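Local coordinates for protein transcriptional regulator, TetR family (Marinobacter aquaeolei, PDB 3NNR) that probably binds DNA as an all-helical transcriptional regulator of the TetR family, at residues K9-S14 with S50-E55; E16-K21 with N29-H34; Y54-E59 with W93-F98. One frame throughout, in Å; residues are numbered along the deposited sequence.

Contact 1: K9-S14 with S50-E55; sequences KILLSS and SDIIYE
Ile52 and Leu11 carry the apolar part of this contact, and their CA atoms, 6.6 Å apart, are the nearest pair between the two segments. From Ile52 two branches reach helix 6-21: CD1 meets Ile10 CG2 at 4.1 Å, the two side chains nearly perpendicular, while CG2 lies against both CB and OG of Ser14, 3.6 Å from the OG atom. Leu11 approaches differently, with a methyl fork laid across the aliphatic stem of Glu55. Leu11 CD2 is 3.8 Å from Glu55 CB, and Leu11 CD1 runs on to the carboxylate, 3.6 Å from Glu55 OE2. Glu55 offers its stem this way because CG stands anti to the backbone N (chi1 -173°) and the chain beyond it is extended. The segment axes come within 10.1 Å and are nearly perpendicular, at 87°. This is the core of a TetR-type DNA-binding domain, where helix 6-21 packs on the start of helix 49-67, the long helix that leads out of that domain; Phe46 and Leu42 close over Ile10 and Ile52. The polar bonds are made within one helix or to Arg7, not between the segments. Ser14 OG donates to Ile10 O at 2.7 Å, one turn back, and Ser14 N donates to the same oxygen at 3.0 Å from the other face of the carbonyl plane, so the buried hydroxyl is turned back on its own helix. With an alanine here, Ile10 O would probably keep just the backbone donor of this pair and a gap would open beside the Ile52 methyls. Glu55 sends its other oxygen, OE1, to a salt bridge with Arg7.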
loop_
_atom_site.group_PDB
_atom_site.type_symbol
_atom_site.label_atom_id
_atom_site.label_comp_id
_atom_site.label_asym_id
_atom_site.label_seq_id
_atom_site.Cartn_x
_atom_site.Cartn_y
_atom_site.Cartn_z
ATOM N N LYS A 9 29.772 -8.434 -1.075
ATOM C CA LYS A 9 29.156 -9.608 -0.484
ATOM C C LYS A 9 28.266 -9.166 0.672
ATOM O O LYS A 9 27.099 -9.607 0.760
ATOM C CB LYS A 9 30.171 -10.633 0.047
ATOM C CG LYS A 9 30.931 -11.461 -0.981
ATOM C CD LYS A 9 31.865 -12.478 -0.255
ATOM C CE LYS A 9 32.672 -13.343 -1.238
ATOM N NZ LYS A 9 33.726 -14.174 -0.557
ATOM N N ILE A 10 28.793 -8.283 1.531
ATOM C CA ILE A 10 28.029 -7.796 2.668
ATOM C C ILE A 10 26.697 -7.187 2.216
ATOM O O ILE A 10 25.678 -7.473 2.837
ATOM C CB ILE A 10 28.803 -6.774 3.567
ATOM C CG1 ILE A 10 30.017 -7.419 4.243
ATOM C CG2 ILE A 10 27.869 -6.229 4.684
ATOM C CD1 ILE A 10 31.038 -6.417 4.700
ATOM N N LEU A 11 26.715 -6.352 1.170
ATOM C CA LEU A 11 25.480 -5.729 0.651
ATOM C C LEU A 11 24.567 -6.798 0.027
ATOM O O LEU A 11 23.383 -6.797 0.271
ATOM C CB LEU A 11 25.787 -4.634 -0.379
ATOM C CG LEU A 11 26.415 -3.303 0.070
ATOM C CD1 LEU A 11 27.023 -2.549 -1.127
ATOM C CD2 LEU A 11 25.374 -2.436 0.790
ATOM N N LEU A 12 25.135 -7.730 -0.727
ATOM C CA LEU A 12 24.355 -8.790 -1.396
ATOM C C LEU A 12 23.679 -9.729 -0.367
ATOM O O LEU A 12 22.464 -10.021 -0.463
ATOM C CB LEU A 12 25.245 -9.604 -2.354
ATOM C CG LEU A 12 24.617 -10.177 -3.635
ATOM C CD1 LEU A 12 25.518 -11.318 -4.159
ATOM C CD2 LEU A 12 23.150 -10.664 -3.503
ATOM N N SER A 13 24.464 -10.187 0.601
ATOM C CA SER A 13 23.974 -11.064 1.652
ATOM C C SER A 13 22.985 -10.389 2.597
ATOM O O SER A 13 22.019 -11.020 3.020
ATOM C CB SER A 13 25.117 -11.672 2.457
ATOM O OG SER A 13 25.798 -12.633 1.687
ATOM N N SER A 14 23.223 -9.130 2.939
ATOM C CA SER A 14 22.283 -8.390 3.791
ATOM C C SER A 14 20.930 -8.298 3.112
ATOM O O SER A 14 19.902 -8.565 3.755
ATOM C CB SER A 14 22.789 -7.015 4.109
ATOM O OG SER A 14 23.941 -7.133 4.881
ATOM N N SER A 50 21.958 0.579 9.681
ATOM C CA SER A 50 21.370 1.685 8.872
ATOM C C SER A 50 22.207 2.067 7.667
ATOM O O SER A 50 21.663 2.495 6.645
ATOM C CB SER A 50 21.168 2.958 9.707
ATOM O OG SER A 50 20.260 2.721 10.757
ATOM N N ASP A 51 23.526 1.959 7.814
ATOM C CA ASP A 51 24.458 2.275 6.736
ATOM C C ASP A 51 24.380 1.221 5.659
ATOM O O ASP A 51 24.478 1.564 4.497
ATOM C CB ASP A 51 25.878 2.463 7.245
ATOM C CG ASP A 51 26.061 3.760 8.042
ATOM O OD1 ASP A 51 25.148 4.614 8.093
ATOM O OD2 ASP A 51 27.174 3.950 8.585
ATOM N N ILE A 52 24.139 -0.034 6.049
ATOM C CA ILE A 52 23.952 -1.122 5.087
ATOM C C ILE A 52 22.697 -0.817 4.294
ATOM O O ILE A 52 22.739 -0.744 3.066
ATOM C CB ILE A 52 23.861 -2.540 5.734
ATOM C CG1 ILE A 52 25.200 -2.891 6.425
ATOM C CG2 ILE A 52 23.606 -3.602 4.675
ATOM C CD1 ILE A 52 25.211 -4.263 7.190
ATOM N N ILE A 53 21.604 -0.566 5.013
ATOM C CA ILE A 53 20.302 -0.316 4.393
ATOM C C ILE A 53 20.339 0.882 3.431
ATOM O O ILE A 53 19.797 0.794 2.316
ATOM C CB ILE A 53 19.217 -0.122 5.458
ATOM C CG1 ILE A 53 18.983 -1.428 6.232
ATOM C CG2 ILE A 53 17.874 0.321 4.817
ATOM C CD1 ILE A 53 18.124 -1.230 7.482
ATOM N N TYR A 54 20.998 1.971 3.838
ATOM C CA TYR A 54 21.059 3.175 3.003
ATOM C C TYR A 54 21.731 2.872 1.665
ATOM O O TYR A 54 21.223 3.246 0.601
ATOM C CB TYR A 54 21.802 4.297 3.703
ATOM C CG TYR A 54 21.859 5.610 2.947
ATOM C CD1 TYR A 54 20.688 6.263 2.578
ATOM C CD2 TYR A 54 23.069 6.269 2.707
ATOM C CE1 TYR A 54 20.703 7.497 1.917
ATOM C CE2 TYR A 54 23.101 7.547 2.045
ATOM C CZ TYR A 54 21.910 8.140 1.661
ATOM O OH TYR A 54 21.887 9.339 1.012
ATOM N N GLU A 55 22.859 2.180 1.723
ATOM C CA GLU A 55 23.583 1.832 0.498
ATOM C C GLU A 55 22.809 0.856 -0.389
ATOM O O GLU A 55 22.834 0.995 -1.600
ATOM C CB GLU A 55 24.990 1.338 0.798
ATOM C CG GLU A 55 25.807 1.152 -0.538
ATOM C CD GLU A 55 27.285 1.347 -0.407
ATOM O OE1 GLU A 55 27.697 1.937 0.629
ATOM O OE2 GLU A 55 28.028 0.940 -1.355
#

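Contact 2: E16-K21 with N29-H34; sequences ELFNDK and NHIAAH
Leu17 and His34 run antiparallel alongside one another, one methyl of the leucine, CD2, lying over a face of the imidazole. The pair joins helix 6-21 to helix 28-35, the first helix of the predicted helix-turn-helix, and the segment axes cross at a steep angle, 11.4 Å apart. Leu17 CD2 makes a CH-pi contact, 4.3 Å from the centroid of the His34 ring and 20° off its normal, displaced toward the rim on the ND1 side. The second methyl, Leu17 CD1, lies between His34 and Ile31, 3.9 Å from His34 CB and 4.1 Å from Ile31 CG1. His34 reaches across because its CG is anti to the backbone N (chi1 -176°), which carries the ring out over Leu17 toward Glu16. The Glu16 carboxylate comes near the ring in one of two modelled conformers, so that approach is doubtful, and it is too long for a hydrogen bond. On the buried side, Phe18 and Ile31 meet nearly perpendicular, and Ile26, in the connecting loop, touches both. Ile31 CD1 sits obliquely to the phenyl ring, 4.1 Å from Phe18 CZ and equally far from CE1.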
loop_
_atom_site.group_PDB
_atom_site.type_symbol
_atom_site.label_atom_id
_atom_site.label_comp_id
_atom_site.label_asym_id
_atom_site.label_seq_id
_atom_site.Cartn_x
_atom_site.Cartn_y
_atom_site.Cartn_z
ATOM N N GLU A 16 19.636 -10.374 0.933
ATOM C CA GLU A 16 19.069 -11.748 0.952
ATOM C C GLU A 16 18.427 -12.056 2.302
ATOM O O GLU A 16 17.306 -12.570 2.363
ATOM C CB GLU A 16 20.148 -12.825 0.675
ATOM C CG GLU A 16 19.618 -14.286 0.550
ATOM C CD GLU A 16 20.689 -15.355 0.762
ATOM O OE1 GLU A 16 21.873 -15.122 0.429
ATOM O OE2 GLU A 16 20.330 -16.441 1.265
ATOM N N LEU A 17 19.159 -11.759 3.381
ATOM C CA LEU A 17 18.676 -12.002 4.754
ATOM C C LEU A 17 17.491 -11.070 5.071
ATOM O O LEU A 17 16.483 -11.541 5.559
ATOM C CB LEU A 17 19.807 -11.869 5.771
ATOM C CG LEU A 17 20.902 -12.949 5.744
ATOM C CD1 LEU A 17 22.077 -12.475 6.522
ATOM C CD2 LEU A 17 20.430 -14.321 6.273
ATOM N N PHE A 18 17.573 -9.783 4.711
ATOM C CA PHE A 18 16.455 -8.867 4.922
ATOM C C PHE A 18 15.185 -9.321 4.176
ATOM O O PHE A 18 14.146 -9.340 4.777
ATOM C CB PHE A 18 16.763 -7.393 4.573
ATOM C CG PHE A 18 17.900 -6.755 5.369
ATOM C CD1 PHE A 18 18.285 -7.196 6.643
ATOM C CD2 PHE A 18 18.529 -5.617 4.859
ATOM C CE1 PHE A 18 19.353 -6.557 7.347
ATOM C CE2 PHE A 18 19.575 -4.965 5.553
ATOM C CZ PHE A 18 19.977 -5.447 6.807
ATOM N N ASN A 19 15.298 -9.687 2.900
ATOM C CA ASN A 19 14.174 -10.145 2.078
ATOM C C ASN A 19 13.553 -11.445 2.600
ATOM O O ASN A 19 12.317 -11.574 2.647
ATOM C CB ASN A 19 14.603 -10.405 0.612
ATOM C CG ASN A 19 14.831 -9.136 -0.233
ATOM O OD1 ASN A 19 14.470 -8.011 0.119
ATOM N ND2 ASN A 19 15.392 -9.351 -1.410
ATOM N N ASP A 20 14.402 -12.369 3.027
ATOM C CA ASP A 20 13.982 -13.686 3.466
ATOM C C ASP A 20 13.454 -13.699 4.910
ATOM O O ASP A 20 12.402 -14.284 5.160
ATOM C CB ASP A 20 15.139 -14.693 3.306
ATOM C CG ASP A 20 14.700 -16.147 3.514
ATOM O OD1 ASP A 20 13.782 -16.604 2.781
ATOM O OD2 ASP A 20 15.296 -16.843 4.383
ATOM N N LYS A 21 14.191 -13.103 5.853
ATOM C CA LYS A 21 13.803 -13.110 7.294
ATOM C C LYS A 21 13.142 -11.816 7.817
ATOM O O LYS A 21 12.539 -11.840 8.875
ATOM C CB LYS A 21 15.028 -13.402 8.180
ATOM C CG LYS A 21 15.839 -14.669 7.896
ATOM C CD LYS A 21 15.119 -15.925 8.201
ATOM C CE LYS A 21 16.062 -17.136 8.065
ATOM N NZ LYS A 21 15.323 -18.452 8.068
ATOM N N ASN A 29 25.437 -8.895 13.583
ATOM C CA ASN A 29 26.051 -10.167 13.993
ATOM C C ASN A 29 25.584 -11.337 13.146
ATOM O O ASN A 29 26.399 -12.194 12.816
ATOM C CB ASN A 29 25.865 -10.445 15.489
ATOM C CG ASN A 29 26.699 -9.508 16.372
ATOM O OD1 ASN A 29 27.831 -9.103 16.033
ATOM N ND2 ASN A 29 26.147 -9.169 17.512
ATOM N N HIS A 30 24.300 -11.350 12.772
ATOM C CA HIS A 30 23.760 -12.392 11.883
ATOM C C HIS A 30 24.445 -12.308 10.527
ATOM O O HIS A 30 24.839 -13.341 9.974
ATOM C CB HIS A 30 22.244 -12.272 11.621
ATOM C CG HIS A 30 21.366 -12.550 12.803
ATOM N ND1 HIS A 30 20.787 -11.552 13.554
ATOM C CD2 HIS A 30 20.904 -13.715 13.317
ATOM C CE1 HIS A 30 20.040 -12.086 14.502
ATOM N NE2 HIS A 30 20.096 -13.398 14.383
ATOM N N ILE A 31 24.605 -11.081 10.019
ATOM C CA ILE A 31 25.183 -10.871 8.700
ATOM C C ILE A 31 26.669 -11.336 8.716
ATOM O O ILE A 31 27.096 -12.079 7.853
ATOM C CB ILE A 31 24.999 -9.417 8.226
ATOM C CG1 ILE A 31 23.512 -9.032 8.140
ATOM C CG2 ILE A 31 25.642 -9.232 6.833
ATOM C CD1 ILE A 31 23.299 -7.505 8.192
ATOM N N ALA A 32 27.422 -10.949 9.739
ATOM C CA ALA A 32 28.805 -11.413 9.900
ATOM C C ALA A 32 28.865 -12.946 9.966
ATOM O O ALA A 32 29.688 -13.553 9.285
ATOM C CB ALA A 32 29.456 -10.799 11.147
ATOM N N ALA A 33 27.975 -13.556 10.754
ATOM C CA ALA A 33 27.938 -15.018 10.899
ATOM C C ALA A 33 27.664 -15.737 9.564
ATOM O O ALA A 33 28.360 -16.714 9.241
ATOM C CB ALA A 33 26.931 -15.438 11.969
ATOM N N HIS A 34 26.695 -15.223 8.793
ATOM C CA HIS A 34 26.294 -15.777 7.471
ATOM C C HIS A 34 27.497 -15.749 6.540
ATOM O O HIS A 34 27.848 -16.767 5.946
ATOM C CB HIS A 34 25.114 -14.969 6.879
ATOM C CG HIS A 34 24.550 -15.495 5.579
ATOM N ND1 HIS A 34 23.661 -16.551 5.515
ATOM C CD2 HIS A 34 24.660 -15.027 4.309
ATOM C CE1 HIS A 34 23.303 -16.748 4.257
ATOM N NE2 HIS A 34 23.886 -15.830 3.506
#

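Contact 3: Y54-E59 with W93-F98; sequences YEIFQE and WSYRFF. With SO4 (sulfate ion), chain D.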
loop_
_atom_site.group_PDB
_atom_site.type_symbol
_atom_site.label_atom_id
_atom_site.label_comp_id
_atom_site.label_asym_id
_atom_site.label_seq_id
_atom_site.Cartn_x
_atom_site.Cartn_y
_atom_site.Cartn_z
ATOM N N TYR A 54 20.998 1.971 3.838
ATOM C CA TYR A 54 21.059 3.175 3.003
ATOM C C TYR A 54 21.731 2.872 1.665
ATOM O O TYR A 54 21.223 3.246 0.601
ATOM C CB TYR A 54 21.802 4.297 3.703
ATOM C CG TYR A 54 21.859 5.610 2.947
ATOM C CD1 TYR A 54 20.688 6.263 2.578
ATOM C CD2 TYR A 54 23.069 6.269 2.707
ATOM C CE1 TYR A 54 20.703 7.497 1.917
ATOM C CE2 TYR A 54 23.101 7.547 2.045
ATOM C CZ TYR A 54 21.910 8.140 1.661
ATOM O OH TYR A 54 21.887 9.339 1.012
ATOM N N GLU A 55 22.859 2.180 1.723
ATOM C CA GLU A 55 23.583 1.832 0.498
ATOM C C GLU A 55 22.809 0.856 -0.389
ATOM O O GLU A 55 22.834 0.995 -1.600
ATOM C CB GLU A 55 24.990 1.338 0.798
ATOM C CG GLU A 55 25.807 1.152 -0.538
ATOM C CD GLU A 55 27.285 1.347 -0.407
ATOM O OE1 GLU A 55 27.697 1.937 0.629
ATOM O OE2 GLU A 55 28.028 0.940 -1.355
ATOM N N ILE A 56 22.105 -0.102 0.204
ATOM C CA ILE A 56 21.227 -0.977 -0.564
ATOM C C ILE A 56 20.160 -0.122 -1.279
ATOM O O ILE A 56 19.928 -0.298 -2.480
ATOM C CB ILE A 56 20.536 -2.021 0.309
ATOM C CG1 ILE A 56 21.544 -3.064 0.831
ATOM C CG2 ILE A 56 19.438 -2.703 -0.476
ATOM C CD1 ILE A 56 20.950 -4.059 1.913
ATOM N N PHE A 57 19.522 0.787 -0.542
ATOM C CA PHE A 57 18.549 1.699 -1.148
ATOM C C PHE A 57 19.147 2.508 -2.309
ATOM O O PHE A 57 18.516 2.658 -3.362
ATOM C CB PHE A 57 17.953 2.677 -0.137
ATOM C CG PHE A 57 17.218 3.798 -0.788
ATOM C CD1 PHE A 57 15.951 3.582 -1.318
ATOM C CD2 PHE A 57 17.795 5.033 -0.932
ATOM C CE1 PHE A 57 15.278 4.591 -1.964
ATOM C CE2 PHE A 57 17.128 6.048 -1.588
ATOM C CZ PHE A 57 15.861 5.819 -2.097
ATOM N N GLN A 58 20.349 3.037 -2.109
ATOM C CA GLN A 58 21.026 3.781 -3.165
ATOM C C GLN A 58 21.228 2.967 -4.443
ATOM O O GLN A 58 21.286 3.580 -5.517
ATOM C CB GLN A 58 22.363 4.347 -2.695
ATOM C CG GLN A 58 22.222 5.511 -1.753
ATOM C CD GLN A 58 23.559 6.045 -1.244
ATOM O OE1 GLN A 58 24.490 5.289 -0.918
ATOM N NE2 GLN A 58 23.644 7.352 -1.150
ATOM N N GLU A 59 21.379 1.636 -4.326
ATOM C CA GLU A 59 21.498 0.758 -5.505
ATOM C C GLU A 59 20.120 0.605 -6.170
ATOM O O GLU A 59 20.056 0.589 -7.382
ATOM C CB GLU A 59 22.075 -0.645 -5.213
ATOM C CG GLU A 59 23.486 -0.751 -4.541
ATOM C CD GLU A 59 24.650 -0.112 -5.322
ATOM O OE1 GLU A 59 24.605 -0.081 -6.582
ATOM O OE2 GLU A 59 25.630 0.343 -4.658
ATOM N N TRP A 93 10.085 -6.728 -6.166
ATOM C CA TRP A 93 10.327 -8.080 -5.651
ATOM C C TRP A 93 11.748 -8.179 -5.114
ATOM O O TRP A 93 11.959 -8.658 -3.988
ATOM C CB TRP A 93 10.095 -9.202 -6.699
ATOM C CG TRP A 93 10.513 -10.565 -6.188
ATOM C CD1 TRP A 93 11.703 -11.231 -6.432
ATOM C CD2 TRP A 93 9.768 -11.401 -5.299
ATOM N NE1 TRP A 93 11.720 -12.438 -5.755
ATOM C CE2 TRP A 93 10.545 -12.566 -5.056
ATOM C CE3 TRP A 93 8.527 -11.276 -4.680
ATOM C CZ2 TRP A 93 10.100 -13.609 -4.214
ATOM C CZ3 TRP A 93 8.073 -12.321 -3.835
ATOM C CH2 TRP A 93 8.869 -13.471 -3.616
ATOM N N SER A 94 12.718 -7.728 -5.912
ATOM C CA SER A 94 14.138 -7.906 -5.557
ATOM C C SER A 94 14.548 -7.147 -4.285
ATOM O O SER A 94 15.498 -7.555 -3.608
ATOM C CB SER A 94 15.053 -7.571 -6.752
ATOM O OG SER A 94 14.841 -8.473 -7.837
ATOM N N TYR A 95 13.826 -6.072 -3.967
ATOM C CA TYR A 95 14.094 -5.250 -2.811
ATOM C C TYR A 95 12.862 -5.258 -1.892
ATOM O O TYR A 95 12.611 -4.297 -1.166
ATOM C CB TYR A 95 14.467 -3.841 -3.296
ATOM C CG TYR A 95 15.811 -3.808 -3.991
ATOM C CD1 TYR A 95 15.946 -4.242 -5.313
ATOM C CD2 TYR A 95 16.966 -3.349 -3.333
ATOM C CE1 TYR A 95 17.182 -4.247 -5.974
ATOM C CE2 TYR A 95 18.242 -3.339 -4.000
ATOM C CZ TYR A 95 18.334 -3.792 -5.330
ATOM O OH TYR A 95 19.551 -3.816 -6.041
ATOM N N ARG A 96 12.145 -6.391 -1.861
ATOM C CA ARG A 96 10.889 -6.507 -1.101
ATOM C C ARG A 96 10.988 -6.122 0.374
ATOM O O ARG A 96 9.983 -5.672 0.941
ATOM C CB ARG A 96 10.198 -7.897 -1.287
ATOM C CG ARG A 96 10.762 -9.026 -0.441
ATOM C CD ARG A 96 10.456 -10.445 -0.976
ATOM N NE ARG A 96 11.448 -10.742 -1.996
ATOM C CZ ARG A 96 12.313 -11.753 -2.011
ATOM N NH1 ARG A 96 12.293 -12.728 -1.105
ATOM N NH2 ARG A 96 13.175 -11.827 -3.018
ATOM N N PHE A 97 12.162 -6.300 0.977
ATOM C CA PHE A 97 12.389 -5.949 2.408
ATOM C C PHE A 97 12.137 -4.461 2.706
ATOM O O PHE A 97 11.722 -4.106 3.807
ATOM C CB PHE A 97 13.825 -6.299 2.873
ATOM C CG PHE A 97 14.817 -5.188 2.633
ATOM C CD1 PHE A 97 15.370 -4.991 1.390
ATOM C CD2 PHE A 97 15.126 -4.271 3.659
ATOM C CE1 PHE A 97 16.262 -3.927 1.150
ATOM C CE2 PHE A 97 15.979 -3.210 3.433
ATOM C CZ PHE A 97 16.552 -3.030 2.168
ATOM N N PHE A 98 12.405 -3.608 1.728
ATOM C CA PHE A 98 12.319 -2.162 1.900
ATOM C C PHE A 98 10.892 -1.672 2.156
ATOM O O PHE A 98 10.618 -1.094 3.208
ATOM C CB PHE A 98 12.957 -1.476 0.702
ATOM C CG PHE A 98 13.126 -0.015 0.863
ATOM C CD1 PHE A 98 14.172 0.484 1.608
ATOM C CD2 PHE A 98 12.270 0.872 0.229
ATOM C CE1 PHE A 98 14.341 1.846 1.759
ATOM C CE2 PHE A 98 12.432 2.232 0.369
ATOM C CZ PHE A 98 13.464 2.720 1.143
HETATM S S SO4 D . 9.428 -14.006 1.256
HETATM O O1 SO4 D . 8.496 -14.883 0.540
HETATM O O2 SO4 D . 9.362 -14.063 2.741
HETATM O O3 SO4 D . 10.786 -14.421 0.850
HETATM O O4 SO4 D . 8.993 -12.688 0.805
#
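Trp93 O is gripped by two donors of Arg96: the side-chain NE at 2.9 Å, nearly straight at 164°, and the backbone N at 3.1 Å, from opposite faces of the carbonyl plane. They bind the turn where helix 78-94 ends and helix 96-100 begins, which in this TetR-type fold packs the regulatory domain against helix 49-67, the helix leading out of the DNA-binding domain. The bond through NE also lays the guanidinium over the Trp93 indole, with NE above the ring centre. Arg96 NH1 then points to a sulfate, probably from the crystallisation liquor, and makes a weak bond with its O3 at 3.0 Å. Toward helix 49-67 the contact is mainly apolar and aromatic. Ile56 CG2 wedges between two ring edges, near the plane of each: Tyr95 CE2 and Phe97 CE1, both 3.8 Å from that methyl. Beyond it, the rings of Phe57 and Phe98 lie almost in parallel planes, 21° apart, but are offset so far that little of one ring covers the other, the centroids 5.3 Å from each other. Tyr116 of helix 110-136 touches both phenylalanines. Their closest atoms are Phe57 CD1 and Phe98 CZ, 3.6 Å apart.

In sequence, contact 2 falls between the two segments of contact 1, and both use helix 6-21; their centres lie about 10 Å apart. Ser14 OG of contact 1 packs 3.3 Å from Ile31 CG2 of contact 2. Contacts 1 and 3, centred about 9 Å apart, share Tyr54 and Glu55 of helix 49-67; Leu11 CD2 comes 3.9 Å from Ile56 CG1. Contact 2 touches the turn at contact 3 through Phe18 and Asn19: Asn19 ND2 probably donates to Ser94 O at 2.8 Å, and Asn19 OD1 probably accepts from Phe97 N at 3.0 Å. At contact 3 the Phe98 side chain lies about 6 Å from a bound unidentified molecule, probably from the crystallisation liquor, though such molecules often mark pockets.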